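Local coordinates for protein putative glycosidase ph117-related (Bacteroides thetaiotaomicron, PDB 5A7V) that probably acts on beta-mannosidic linkages as a GH130-family glycosidase or phosphorylase, and binds mannose in its central pocket, at residues A[37-42]-A[278-283]; A[50-55]-A[88-93]; A[236-241]-A[246-251]; A[292-297]-A[302-307]. One frame throughout, in Å; residues are numbered along the deposited sequence.

Contact 1 of 4, residues A[37-42]-A[278-283]; sequences WAFGGF and IYTPKG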
loop_
_atom_site.group_PDB
_atom_site.type_symbol
_atom_site.label_atom_id
_atom_site.label_comp_id
_atom_site.label_asym_id
_atom_site.label_seq_id
_atom_site.Cartn_x
_atom_site.Cartn_y
_atom_site.Cartn_z
ATOM N N TRP A 37 -0.437 12.237 17.477
ATOM C CA TRP A 37 0.448 11.144 16.987
ATOM C C TRP A 37 0.315 10.838 15.505
ATOM O O TRP A 37 1.121 10.132 14.928
ATOM C CB TRP A 37 0.228 9.868 17.811
ATOM C CG TRP A 37 -1.174 9.350 17.811
ATOM C CD1 TRP A 37 -2.111 9.560 18.779
ATOM C CD2 TRP A 37 -1.812 8.549 16.794
ATOM N NE1 TRP A 37 -3.291 8.928 18.445
ATOM C CE2 TRP A 37 -3.149 8.318 17.222
ATOM C CE3 TRP A 37 -1.383 7.982 15.603
ATOM C CZ2 TRP A 37 -4.038 7.558 16.467
ATOM C CZ3 TRP A 37 -2.257 7.206 14.876
ATOM C CH2 TRP A 37 -3.602 7.028 15.293
ATOM N N ALA A 38 -0.778 11.345 14.892
ATOM C CA ALA A 38 -1.118 10.974 13.525
ATOM C C ALA A 38 -0.449 11.853 12.467
ATOM O O ALA A 38 -0.257 13.049 12.642
ATOM C CB ALA A 38 -2.634 11.046 13.335
ATOM N N PHE A 39 -0.094 11.225 11.366
ATOM C CA PHE A 39 0.453 11.963 10.210
ATOM C C PHE A 39 -0.644 12.728 9.472
ATOM O O PHE A 39 -1.724 12.210 9.247
ATOM C CB PHE A 39 1.134 10.992 9.198
ATOM C CG PHE A 39 2.362 10.322 9.736
ATOM C CD1 PHE A 39 2.257 9.221 10.553
ATOM C CD2 PHE A 39 3.634 10.785 9.424
ATOM C CE1 PHE A 39 3.411 8.610 11.076
ATOM C CE2 PHE A 39 4.772 10.184 9.960
ATOM C CZ PHE A 39 4.643 9.106 10.792
ATOM N N GLY A 40 -0.304 13.943 9.021
ATOM C CA GLY A 40 -1.221 14.698 8.176
ATOM C C GLY A 40 -1.483 16.094 8.658
ATOM O O GLY A 40 -0.996 16.507 9.712
ATOM N N GLY A 41 -2.297 16.848 7.907
ATOM C CA GLY A 41 -2.932 16.375 6.673
ATOM C C GLY A 41 -2.006 16.292 5.463
ATOM O O GLY A 41 -0.941 16.929 5.456
ATOM N N PHE A 42 -2.406 15.466 4.493
ATOM C CA PHE A 42 -1.720 15.327 3.214
ATOM C C PHE A 42 -2.470 16.115 2.148
ATOM O O PHE A 42 -3.604 15.746 1.780
ATOM C CB PHE A 42 -1.611 13.869 2.827
ATOM C CG PHE A 42 -0.722 13.044 3.739
ATOM C CD1 PHE A 42 -1.178 12.558 4.958
ATOM C CD2 PHE A 42 0.580 12.732 3.348
ATOM C CE1 PHE A 42 -0.356 11.799 5.765
ATOM C CE2 PHE A 42 1.403 11.956 4.152
ATOM C CZ PHE A 42 0.946 11.484 5.362
ATOM N N ILE A 278 5.602 2.949 10.644
ATOM C CA ILE A 278 6.597 3.920 11.059
ATOM C C ILE A 278 6.699 4.013 12.568
ATOM O O ILE A 278 5.728 4.319 13.257
ATOM C CB ILE A 278 6.331 5.323 10.479
ATOM C CG1 ILE A 278 6.169 5.269 8.966
ATOM C CG2 ILE A 278 7.439 6.292 10.879
ATOM C CD1 ILE A 278 5.574 6.537 8.360
ATOM N N TYR A 279 7.918 3.782 13.079
ATOM C CA TYR A 279 8.229 3.886 14.489
ATOM C C TYR A 279 8.433 5.375 14.856
ATOM O O TYR A 279 9.277 6.023 14.256
ATOM C CB TYR A 279 9.503 3.086 14.755
ATOM C CG TYR A 279 9.895 2.945 16.213
ATOM C CD1 TYR A 279 10.636 3.936 16.851
ATOM C CD2 TYR A 279 9.512 1.837 16.942
ATOM C CE1 TYR A 279 11.007 3.797 18.188
ATOM C CE2 TYR A 279 9.890 1.670 18.275
ATOM C CZ TYR A 279 10.617 2.656 18.894
ATOM O OH TYR A 279 10.985 2.513 20.213
ATOM N N THR A 280 7.661 5.900 15.815
ATOM C CA THR A 280 7.659 7.311 16.200
ATOM C C THR A 280 7.809 7.392 17.732
ATOM O O THR A 280 7.636 6.368 18.424
ATOM C CB THR A 280 6.327 8.026 15.807
ATOM O OG1 THR A 280 5.311 7.723 16.782
ATOM C CG2 THR A 280 5.909 7.702 14.408
ATOM N N PRO A 281 8.033 8.612 18.277
ATOM C CA PRO A 281 8.146 8.722 19.740
ATOM C C PRO A 281 6.867 8.437 20.517
ATOM O O PRO A 281 6.942 8.298 21.734
ATOM C CB PRO A 281 8.593 10.168 19.977
ATOM C CG PRO A 281 8.579 10.846 18.685
ATOM C CD PRO A 281 8.459 9.836 17.591
ATOM N N LYS A 282 5.709 8.410 19.853
ATOM C CA LYS A 282 4.453 8.089 20.516
ATOM C C LYS A 282 4.039 6.631 20.352
ATOM O O LYS A 282 3.036 6.199 20.926
ATOM C CB LYS A 282 3.314 9.006 20.012
ATOM C CG LYS A 282 3.555 10.474 20.241
ATOM C CD LYS A 282 3.751 10.832 21.695
ATOM C CE LYS A 282 3.974 12.316 21.872
ATOM N NZ LYS A 282 4.347 12.650 23.277
ATOM N N GLY A 283 4.781 5.875 19.550
ATOM C CA GLY A 283 4.355 4.529 19.200
ATOM C C GLY A 283 4.571 4.238 17.733
ATOM O O GLY A 283 5.107 5.075 16.962
HETATM O O HOH W 1 3.393 9.720 16.411
#
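Trp37 and Lys282 mark the closest approach of the two backbones, their CA atoms 6.2 Å apart, whereas at the other end Phe39 and Ile278 bridge a CA separation of 10.2 Å through their side chains alone. The Phe39 ring presents CZ to the CD1 of Ile278 at 3.7 Å, the two side chains crossing obliquely, and the CG2 of Thr280 packs against the same CZ at 4.1 Å. Where the backbones come closest, the touch is aliphatic: Trp37 CB lies 3.9 Å from Lys282 CB, while the indole and the ammonium end both lead away from the contact. Residues 278-283 hold the end of strand 270-280 and the type I turn, Thr280 to Gly283, that leads into strand 283-291, a hairpin consistent with the five-bladed beta-propeller of GH130 enzymes. With its OG1 between backbone N and carbonyl carbon (chi1 80°), Thr280 closes an ST turn by accepting from Lys282 N at 3.2 Å, and donates to Gly283 O at 2.7 Å. A water then donates to both this OG1 and Trp37 O, linking the hairpin turn to the N-terminal loop. Outside the pair, Trp359 meets the Phe39 ring edge-to-face, and Val285 lies against Trp37, Phe39 and Thr280.

Contact 2 of 4, residues A[50-55]-A[88-93]; sequences PVISPI and IVVLYR. With MAN (alpha-D-mannopyranose), chain D; BMA (beta-D-mannopyranose), chain C; SO4 (sulfate ion), chain F.
Ile52 of the loop 50-55 packs on Tyr92 and Val90 of strand 87-95, with CA atoms of Ile52 and Tyr92 8.3 Å apart. Just before it, Val51 joins Ile52 in facing Val370, a classic beta bulge backed by backbone hydrogen bonds to that residue. The two branches of Ile52 then divide the work. CG2, anti to the backbone N (chi1 to CG1 being -58°), stands over the centre of the Tyr92 ring, 4.0 Å from the centroid and only 2° off the ring normal, a CH-pi contact. CD1 meets Val90 CG1 tip to tip at 3.9 Å and also reaches Tyr92 CD1 at 3.8 Å. Next, Ser53 N donates to sulfate O2 at 2.9 Å. The Tyr92 hydroxyl is bound by Glu72 and Arg122, which should limit ring movement. Following Tyr92, the extended Arg93, salt-bridged to Asp146 and Glu95, reaches a mannose modelled as alternative alpha and beta forms at one site: NH2 donates to O4 of the alpha form at 2.8 Å or, alternatively, NH1 to O3 of the beta form at 2.9 Å. The loop thus lies between strand 369-375, through the Val370 pairing, and strand 87-95, itself flanked by strands 75-84 and 107-114.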
loop_
_atom_site.group_PDB
_atom_site.type_symbol
_atom_site.label_atom_id
_atom_site.label_comp_id
_atom_site.label_asym_id
_atom_site.label_seq_id
_atom_site.Cartn_x
_atom_site.Cartn_y
_atom_site.Cartn_z
ATOM N N PRO A 50 -4.139 13.275 -11.616
ATOM C CA PRO A 50 -3.287 12.122 -11.297
ATOM C C PRO A 50 -1.861 12.263 -11.836
ATOM O O PRO A 50 -1.650 12.836 -12.912
ATOM C CB PRO A 50 -3.982 10.971 -12.008
ATOM C CG PRO A 50 -4.691 11.590 -13.143
ATOM C CD PRO A 50 -5.125 12.953 -12.666
ATOM N N VAL A 51 -0.893 11.745 -11.088
ATOM C CA VAL A 51 0.496 11.884 -11.496
ATOM C C VAL A 51 0.921 10.797 -12.452
ATOM O O VAL A 51 1.885 11.030 -13.178
ATOM C CB VAL A 51 1.461 12.028 -10.306
ATOM C CG1 VAL A 51 1.213 13.324 -9.553
ATOM C CG2 VAL A 51 1.410 10.825 -9.388
ATOM N N ILE A 52 0.292 9.618 -12.432
ATOM C CA ILE A 52 0.566 8.533 -13.377
ATOM C C ILE A 52 -0.775 8.001 -13.901
ATOM O O ILE A 52 -1.619 7.601 -13.106
ATOM C CB ILE A 52 1.454 7.400 -12.791
ATOM C CG1 ILE A 52 2.817 7.969 -12.292
ATOM C CG2 ILE A 52 1.625 6.282 -13.814
ATOM C CD1 ILE A 52 3.676 7.062 -11.463
ATOM N N SER A 53 -0.929 8.014 -15.231
ATOM C CA SER A 53 -2.102 7.528 -15.918
ATOM C C SER A 53 -1.688 6.491 -16.980
ATOM O O SER A 53 -0.518 6.492 -17.424
ATOM C CB SER A 53 -2.837 8.674 -16.634
ATOM O OG SER A 53 -3.306 9.652 -15.714
ATOM N N PRO A 54 -2.627 5.666 -17.440
ATOM C CA PRO A 54 -2.325 4.715 -18.496
ATOM C C PRO A 54 -1.777 5.343 -19.772
ATOM O O PRO A 54 -2.074 6.517 -20.091
ATOM C CB PRO A 54 -3.662 4.035 -18.775
ATOM C CG PRO A 54 -4.400 4.158 -17.521
ATOM C CD PRO A 54 -3.973 5.449 -16.885
ATOM N N ILE A 55 -0.951 4.577 -20.469
ATOM C CA ILE A 55 -0.431 4.977 -21.791
ATOM C C ILE A 55 -0.746 3.817 -22.718
ATOM O O ILE A 55 -0.445 2.669 -22.456
ATOM C CB ILE A 55 1.087 5.257 -21.755
ATOM C CG1 ILE A 55 1.395 6.454 -20.844
ATOM C CG2 ILE A 55 1.605 5.559 -23.177
ATOM C CD1 ILE A 55 2.877 6.686 -20.622
ATOM N N ILE A 88 12.818 10.398 -5.685
ATOM C CA ILE A 88 11.668 9.540 -5.410
ATOM C C ILE A 88 11.504 8.581 -6.580
ATOM O O ILE A 88 11.535 9.006 -7.739
ATOM C CB ILE A 88 10.391 10.395 -5.200
ATOM C CG1 ILE A 88 10.430 11.101 -3.836
ATOM C CG2 ILE A 88 9.122 9.534 -5.323
ATOM C CD1 ILE A 88 9.430 12.224 -3.651
ATOM N N VAL A 89 11.341 7.300 -6.263
ATOM C CA VAL A 89 11.078 6.253 -7.227
ATOM C C VAL A 89 9.737 5.618 -6.886
ATOM O O VAL A 89 9.506 5.217 -5.736
ATOM C CB VAL A 89 12.194 5.208 -7.290
ATOM C CG1 VAL A 89 11.890 4.112 -8.305
ATOM C CG2 VAL A 89 13.489 5.905 -7.663
ATOM N N VAL A 90 8.877 5.511 -7.894
ATOM C CA VAL A 90 7.604 4.848 -7.761
ATOM C C VAL A 90 7.588 3.604 -8.650
ATOM O O VAL A 90 7.978 3.662 -9.841
ATOM C CB VAL A 90 6.448 5.814 -8.136
ATOM C CG1 VAL A 90 5.122 5.086 -8.381
ATOM C CG2 VAL A 90 6.293 6.864 -7.071
ATOM N N LEU A 91 7.119 2.490 -8.089
ATOM C CA LEU A 91 6.783 1.277 -8.850
ATOM C C LEU A 91 5.259 1.149 -8.833
ATOM O O LEU A 91 4.675 0.928 -7.781
ATOM C CB LEU A 91 7.466 0.019 -8.324
ATOM C CG LEU A 91 8.894 -0.264 -8.854
ATOM C CD1 LEU A 91 9.884 0.788 -8.370
ATOM C CD2 LEU A 91 9.337 -1.674 -8.576
ATOM N N TYR A 92 4.663 1.347 -9.995
ATOM C CA TYR A 92 3.195 1.414 -10.105
ATOM C C TYR A 92 2.623 0.116 -10.657
ATOM O O TYR A 92 3.174 -0.498 -11.585
ATOM C CB TYR A 92 2.708 2.619 -10.917
ATOM C CG TYR A 92 3.303 2.791 -12.322
ATOM C CD1 TYR A 92 4.513 3.497 -12.535
ATOM C CD2 TYR A 92 2.678 2.264 -13.450
ATOM C CE1 TYR A 92 5.009 3.688 -13.801
ATOM C CE2 TYR A 92 3.174 2.480 -14.721
ATOM C CZ TYR A 92 4.323 3.209 -14.898
ATOM O OH TYR A 92 4.843 3.418 -16.166
ATOM N N ARG A 93 1.479 -0.302 -10.099
ATOM C CA ARG A 93 0.749 -1.445 -10.639
ATOM C C ARG A 93 0.136 -1.043 -11.986
ATOM O O ARG A 93 -0.674 -0.131 -12.017
ATOM C CB ARG A 93 -0.339 -1.884 -9.662
ATOM C CG ARG A 93 -1.122 -3.088 -10.134
ATOM C CD ARG A 93 -2.252 -3.489 -9.195
ATOM N NE ARG A 93 -3.042 -4.556 -9.723
ATOM C CZ ARG A 93 -4.093 -5.108 -9.107
ATOM N NH1 ARG A 93 -4.386 -4.811 -7.832
ATOM N NH2 ARG A 93 -4.883 -5.942 -9.778
HETATM C C1 MAN D . -9.100 -8.573 -5.811
HETATM C C2 MAN D . -8.547 -7.212 -5.780
HETATM C C3 MAN D . -7.831 -7.071 -7.104
HETATM C C4 MAN D . -6.823 -8.175 -7.398
HETATM C C5 MAN D . -7.409 -9.549 -7.126
HETATM C C6 MAN D . -6.348 -10.611 -6.930
HETATM O O1 MAN D . -10.173 -8.801 -6.644
HETATM O O2 MAN D . -7.568 -7.026 -4.765
HETATM O O3 MAN D . -7.117 -5.832 -7.224
HETATM O O4 MAN D . -6.428 -8.119 -8.782
HETATM O O5 MAN D . -8.173 -9.571 -5.936
HETATM O O6 MAN D . -5.451 -10.313 -5.855
HETATM C C1 BMA C . -9.177 -8.411 -5.806
HETATM C C2 BMA C . -8.520 -7.057 -6.092
HETATM C C3 BMA C . -7.786 -7.137 -7.411
HETATM C C4 BMA C . -6.825 -8.309 -7.406
HETATM C C5 BMA C . -7.491 -9.589 -6.888
HETATM C C6 BMA C . -6.513 -10.735 -6.715
HETATM O O1 BMA C . -9.956 -8.485 -4.623
HETATM O O2 BMA C . -7.561 -6.738 -5.074
HETATM O O3 BMA C . -7.083 -5.883 -7.756
HETATM O O4 BMA C . -6.376 -8.496 -8.758
HETATM O O5 BMA C . -8.161 -9.403 -5.619
HETATM O O6 BMA C . -5.445 -10.426 -5.814
HETATM S S SO4 F . 1.424 10.801 -17.681
HETATM O O1 SO4 F . 2.831 10.324 -17.456
HETATM O O2 SO4 F . 0.510 10.057 -16.783
HETATM O O3 SO4 F . 1.067 10.580 -19.106
HETATM O O4 SO4 F . 1.325 12.257 -17.364
#

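Contact 3 of 4, residues A[236-241]-A[246-251]; sequences AATSED and TPYVNT
Tyr248 CG lies beside its backbone N, anti to the carbonyl carbon (chi1 -77°), and this carries the phenol across to Ala236 and Thr238; in Thr238, OG1 sits between N and carbonyl carbon (chi1 63°), which leaves CG2 for the ring. Thr238 CG2 is 3.5 Å from Tyr248 OH, the two side chains crossing at about a right angle, while Ala236 CB packs on Tyr248 CD1 at 3.6 Å. The backbones form an antiparallel hairpin: Thr238 and Thr246 are the hydrogen-bonded pair, with Thr246 N to Thr238 O 2.8 Å and Thr238 N to Thr246 O 3.0 Å, and Ala237 with Pro247 is the non-hydrogen-bonded pair. Tyr248 N adds a bond of 2.9 Å to Ala236 O, which also accepts from Trp229. One water accepts from Ala236 N and lies within hydrogen-bonding distance of Tyr248 O; another, donating to Thr246 O, sits over the centre of one Tyr248 ring face. Proline at 247 offers no backbone N-H, but its place in the non-hydrogen-bonded pair lets the short ribbon keep its regular bonding, with water extending the polar links beyond it.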
loop_
_atom_site.group_PDB
_atom_site.type_symbol
_atom_site.label_atom_id
_atom_site.label_comp_id
_atom_site.label_asym_id
_atom_site.label_seq_id
_atom_site.Cartn_x
_atom_site.Cartn_y
_atom_site.Cartn_z
ATOM N N ALA A 236 0.079 -9.902 12.138
ATOM C CA ALA A 236 1.513 -9.541 12.208
ATOM C C ALA A 236 2.381 -10.756 11.993
ATOM O O ALA A 236 1.912 -11.901 11.989
ATOM C CB ALA A 236 1.834 -8.835 13.500
ATOM N N ALA A 237 3.658 -10.475 11.730
ATOM C CA ALA A 237 4.654 -11.530 11.513
ATOM C C ALA A 237 6.037 -10.979 11.837
ATOM O O ALA A 237 6.280 -9.771 11.811
ATOM C CB ALA A 237 4.614 -11.988 10.055
ATOM N N THR A 238 6.932 -11.923 12.154
ATOM C CA THR A 238 8.350 -11.603 12.365
ATOM C C THR A 238 9.242 -12.348 11.362
ATOM O O THR A 238 8.823 -13.324 10.753
ATOM C CB THR A 238 8.812 -11.936 13.806
ATOM O OG1 THR A 238 8.704 -13.333 14.023
ATOM C CG2 THR A 238 8.012 -11.178 14.826
ATOM N N SER A 239 10.475 -11.882 11.243
ATOM C CA SER A 239 11.429 -12.548 10.372
ATOM C C SER A 239 12.836 -12.273 10.864
ATOM O O SER A 239 13.117 -11.224 11.395
ATOM C CB SER A 239 11.288 -12.059 8.931
ATOM O OG SER A 239 12.221 -12.704 8.052
ATOM N N GLU A 240 13.723 -13.237 10.598
ATOM C CA GLU A 240 15.163 -13.030 10.792
ATOM C C GLU A 240 15.900 -12.719 9.492
ATOM O O GLU A 240 17.048 -12.293 9.534
ATOM C CB GLU A 240 15.785 -14.239 11.506
ATOM C CG GLU A 240 15.165 -14.487 12.880
ATOM C CD GLU A 240 15.553 -15.805 13.535
ATOM O OE1 GLU A 240 16.344 -16.565 12.987
ATOM O OE2 GLU A 240 15.046 -16.104 14.622
ATOM N N ASP A 241 15.288 -12.973 8.344
ATOM C CA ASP A 241 15.983 -12.877 7.064
ATOM C C ASP A 241 15.278 -12.036 6.014
ATOM O O ASP A 241 15.774 -11.970 4.887
ATOM C CB ASP A 241 16.289 -14.292 6.537
ATOM C CG ASP A 241 15.028 -15.126 6.229
ATOM O OD1 ASP A 241 13.922 -14.519 6.169
ATOM O OD2 ASP A 241 15.137 -16.370 6.001
ATOM N N THR A 246 7.050 -15.379 9.899
ATOM C CA THR A 246 6.333 -16.259 10.803
ATOM C C THR A 246 5.172 -15.475 11.412
ATOM O O THR A 246 5.402 -14.560 12.201
ATOM C CB THR A 246 7.290 -16.791 11.871
ATOM O OG1 THR A 246 8.360 -17.508 11.240
ATOM C CG2 THR A 246 6.558 -17.690 12.865
ATOM N N PRO A 247 3.917 -15.793 10.986
ATOM C CA PRO A 247 2.786 -15.074 11.564
ATOM C C PRO A 247 2.623 -15.293 13.052
ATOM O O PRO A 247 2.959 -16.368 13.558
ATOM C CB PRO A 247 1.575 -15.623 10.809
ATOM C CG PRO A 247 2.084 -16.234 9.581
ATOM C CD PRO A 247 3.490 -16.731 9.937
ATOM N N TYR A 248 2.095 -14.265 13.732
ATOM C CA TYR A 248 1.665 -14.423 15.121
ATOM C C TYR A 248 0.359 -15.242 15.119
ATOM O O TYR A 248 -0.575 -14.924 14.366
ATOM C CB TYR A 248 1.416 -13.092 15.825
ATOM C CG TYR A 248 2.629 -12.334 16.276
ATOM C CD1 TYR A 248 3.305 -11.513 15.397
ATOM C CD2 TYR A 248 3.078 -12.407 17.580
ATOM C CE1 TYR A 248 4.449 -10.791 15.780
ATOM C CE2 TYR A 248 4.204 -11.689 17.985
ATOM C CZ TYR A 248 4.897 -10.889 17.071
ATOM O OH TYR A 248 5.980 -10.119 17.462
ATOM N N VAL A 249 0.281 -16.227 16.003
ATOM C CA VAL A 249 -0.837 -17.125 16.060
ATOM C C VAL A 249 -1.386 -17.219 17.477
ATOM O O VAL A 249 -0.731 -16.897 18.470
ATOM C CB VAL A 249 -0.507 -18.552 15.510
ATOM C CG1 VAL A 249 -0.137 -18.475 14.038
ATOM C CG2 VAL A 249 0.557 -19.266 16.334
ATOM N N ASN A 250 -2.643 -17.635 17.518
ATOM C CA ASN A 250 -3.381 -17.890 18.768
ATOM C C ASN A 250 -3.018 -19.253 19.367
ATOM O O ASN A 250 -2.288 -20.044 18.747
ATOM C CB ASN A 250 -4.870 -17.862 18.456
ATOM C CG ASN A 250 -5.381 -16.455 18.210
ATOM O OD1 ASN A 250 -5.066 -15.527 18.962
ATOM N ND2 ASN A 250 -6.185 -16.287 17.160
ATOM N N THR A 251 -3.535 -19.540 20.556
ATOM C CA THR A 251 -3.324 -20.813 21.249
ATOM C C THR A 251 -3.577 -22.010 20.329
ATOM O O THR A 251 -2.821 -22.970 20.351
ATOM C CB THR A 251 -4.230 -20.872 22.501
ATOM O OG1 THR A 251 -4.093 -19.637 23.225
ATOM C CG2 THR A 251 -3.894 -22.053 23.418
HETATM O O HOH W 2 -1.073 -12.252 13.379
HETATM O O HOH W 3 10.506 -16.275 10.304
HETATM O O HOH W 4 5.682 -14.273 14.994
#

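Contact 4 of 4, residues A[292-297]-A[302-307]; sequences NSASRG and TANVYA. With MAN (alpha-D-mannopyranose), chain E.
Asn292 grips the second segment through three hydrogen bonds. Its backbone N donates to Val305 O at 3.0 Å, its backbone O accepts from Asn304 N at 2.8 Å, and ND2 reaches Thr302 O at 3.2 Å, nearly straight at 175°. A chi1 of -167° sends the side chain toward residues 302-305, and chi2 (37°) turns the amide so that Thr302 O lies in its plane, yet ND2 stands well above the carbonyl plane of Thr302, across from Val305 N, which approaches the opposite face. Beside this, Ala294 CB touches Ala303 CB at 3.8 Å, and a water accepts from Ala294 N while donating to Asn304 OD1. In the second shell, Asn292 OD1 accepts from Asp298 N, and Ser293 OG accepts from Arg296 N in an ST motif within the connecting loop. Thr302 to Val305 form a type II turn, so the bonded ends lead into strand 306-314, where Tyr306 OH lies 2.8 Å from O1 of a second bound mannose (alpha form), in the pocket also lined by Glu272, Asp146 and Asp367.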
loop_
_atom_site.group_PDB
_atom_site.type_symbol
_atom_site.label_atom_id
_atom_site.label_comp_id
_atom_site.label_asym_id
_atom_site.label_seq_id
_atom_site.Cartn_x
_atom_site.Cartn_y
_atom_site.Cartn_z
ATOM N N ASN A 292 -15.687 0.704 3.623
ATOM C CA ASN A 292 -16.950 1.010 4.312
ATOM C C ASN A 292 -18.052 0.004 3.946
ATOM O O ASN A 292 -18.458 -0.116 2.785
ATOM C CB ASN A 292 -17.367 2.428 3.958
ATOM C CG ASN A 292 -18.482 2.956 4.858
ATOM O OD1 ASN A 292 -18.513 2.681 6.054
ATOM N ND2 ASN A 292 -19.377 3.780 4.269
ATOM N N SER A 293 -18.531 -0.738 4.934
ATOM C CA SER A 293 -19.622 -1.668 4.744
ATOM C C SER A 293 -20.966 -0.969 4.502
ATOM O O SER A 293 -21.336 -0.075 5.275
ATOM C CB SER A 293 -19.778 -2.526 6.029
ATOM O OG SER A 293 -20.956 -3.335 5.973
ATOM N N ALA A 294 -21.649 -1.341 3.429
ATOM C CA ALA A 294 -23.002 -0.756 3.189
ATOM C C ALA A 294 -23.925 -1.029 4.367
ATOM O O ALA A 294 -24.800 -0.203 4.678
ATOM C CB ALA A 294 -23.564 -1.361 1.914
ATOM N N SER A 295 -23.801 -2.218 4.962
ATOM C CA SER A 295 -24.722 -2.652 6.004
ATOM C C SER A 295 -24.331 -2.241 7.412
ATOM O O SER A 295 -25.191 -1.899 8.243
ATOM C CB SER A 295 -24.920 -4.147 5.918
ATOM O OG SER A 295 -23.706 -4.802 5.933
ATOM N N ARG A 296 -23.015 -2.262 7.695
ATOM C CA ARG A 296 -22.509 -2.120 9.057
ATOM C C ARG A 296 -21.651 -0.897 9.283
ATOM O O ARG A 296 -21.091 -0.732 10.373
ATOM C CB ARG A 296 -21.734 -3.401 9.491
ATOM C CG ARG A 296 -22.615 -4.665 9.338
ATOM C CD ARG A 296 -22.035 -5.874 9.954
ATOM N NE ARG A 296 -22.167 -5.785 11.393
ATOM C CZ ARG A 296 -23.110 -6.376 12.152
ATOM N NH1 ARG A 296 -24.163 -7.039 11.635
ATOM N NH2 ARG A 296 -22.977 -6.265 13.469
ATOM N N GLY A 297 -21.489 -0.070 8.247
ATOM C CA GLY A 297 -20.526 1.012 8.259
ATOM C C GLY A 297 -21.023 2.353 8.703
ATOM O O GLY A 297 -21.950 2.448 9.548
ATOM N N THR A 302 -19.732 7.067 1.473
ATOM C CA THR A 302 -20.213 6.211 0.393
ATOM C C THR A 302 -20.089 4.738 0.713
ATOM O O THR A 302 -18.999 4.277 1.110
ATOM C CB THR A 302 -19.388 6.567 -0.907
ATOM O OG1 THR A 302 -19.507 7.974 -1.164
ATOM C CG2 THR A 302 -19.785 5.755 -2.087
ATOM N N ALA A 303 -21.118 3.934 0.522
ATOM C CA ALA A 303 -21.053 2.496 0.697
ATOM C C ALA A 303 -19.918 1.971 -0.186
ATOM O O ALA A 303 -19.784 2.344 -1.360
ATOM C CB ALA A 303 -22.365 1.842 0.318
ATOM N N ASN A 304 -19.089 1.095 0.388
ATOM C CA ASN A 304 -18.017 0.337 -0.319
ATOM C C ASN A 304 -16.818 1.185 -0.689
ATOM O O ASN A 304 -15.906 0.669 -1.338
ATOM C CB ASN A 304 -18.616 -0.408 -1.534
ATOM C CG ASN A 304 -19.558 -1.506 -1.081
ATOM O OD1 ASN A 304 -19.155 -2.382 -0.320
ATOM N ND2 ASN A 304 -20.818 -1.429 -1.464
ATOM N N VAL A 305 -16.764 2.440 -0.265
ATOM C CA VAL A 305 -15.564 3.254 -0.535
ATOM C C VAL A 305 -14.380 2.748 0.291
ATOM O O VAL A 305 -14.543 2.286 1.411
ATOM C CB VAL A 305 -15.842 4.753 -0.270
ATOM C CG1 VAL A 305 -15.893 5.081 1.206
ATOM C CG2 VAL A 305 -14.892 5.676 -1.009
ATOM N N TYR A 306 -13.175 2.922 -0.278
ATOM C CA TYR A 306 -11.915 2.767 0.500
ATOM C C TYR A 306 -11.395 4.148 0.882
ATOM O O TYR A 306 -11.114 4.985 0.013
ATOM C CB TYR A 306 -10.836 2.020 -0.265
ATOM C CG TYR A 306 -11.010 0.556 -0.429
ATOM C CD1 TYR A 306 -12.025 -0.011 -1.219
ATOM C CD2 TYR A 306 -10.104 -0.336 0.171
ATOM C CE1 TYR A 306 -12.126 -1.376 -1.402
ATOM C CE2 TYR A 306 -10.198 -1.691 -0.015
ATOM C CZ TYR A 306 -11.178 -2.219 -0.830
ATOM O OH TYR A 306 -11.266 -3.579 -1.056
ATOM N N ALA A 307 -11.325 4.383 2.191
ATOM C CA ALA A 307 -10.785 5.607 2.755
ATOM C C ALA A 307 -9.740 5.254 3.843
ATOM O O ALA A 307 -9.851 4.201 4.469
ATOM C CB ALA A 307 -11.905 6.486 3.321
HETATM C C1 MAN E . -8.264 -4.999 -2.465
HETATM C C2 MAN E . -6.907 -4.261 -2.486
HETATM C C3 MAN E . -6.477 -3.652 -3.834
HETATM C C4 MAN E . -7.658 -2.952 -4.533
HETATM C C5 MAN E . -8.972 -3.055 -3.736
HETATM C C6 MAN E . -10.183 -2.498 -4.517
HETATM O O1 MAN E . -8.884 -5.043 -1.068
HETATM O O2 MAN E . -5.939 -5.235 -2.071
HETATM O O3 MAN E . -5.980 -4.620 -4.738
HETATM O O4 MAN E . -7.251 -1.616 -4.748
HETATM O O5 MAN E . -9.181 -4.474 -3.450
HETATM O O6 MAN E . -10.388 -3.281 -5.701
HETATM O O HOH W 5 -20.581 -3.421 1.800
#

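From the N terminus, the loop carrying 37-42 meets the hairpin turn at 278-283, so contact 1 closes a loop of some 235 residues. Contacts 2 and 3 both fall within that loop, one after the other and on opposite sides of the chain's centre: contact 2 ties the loop 50-55 to strand 87-95, a member of a four-stranded antiparallel sheet, and contact 3 closes the short hairpin of strands 235-239 and 246-247. Contact 4 opens only after contact 1 has closed, joining the ends of the connection between strands 283-291 and 306-314. Contacts 1, 3 and 4 all reach the same mixed sheet. No pair touches; contacts 2 and 4, whose nearest atoms are about 10 Å apart, each carry a mannose-pocket residue.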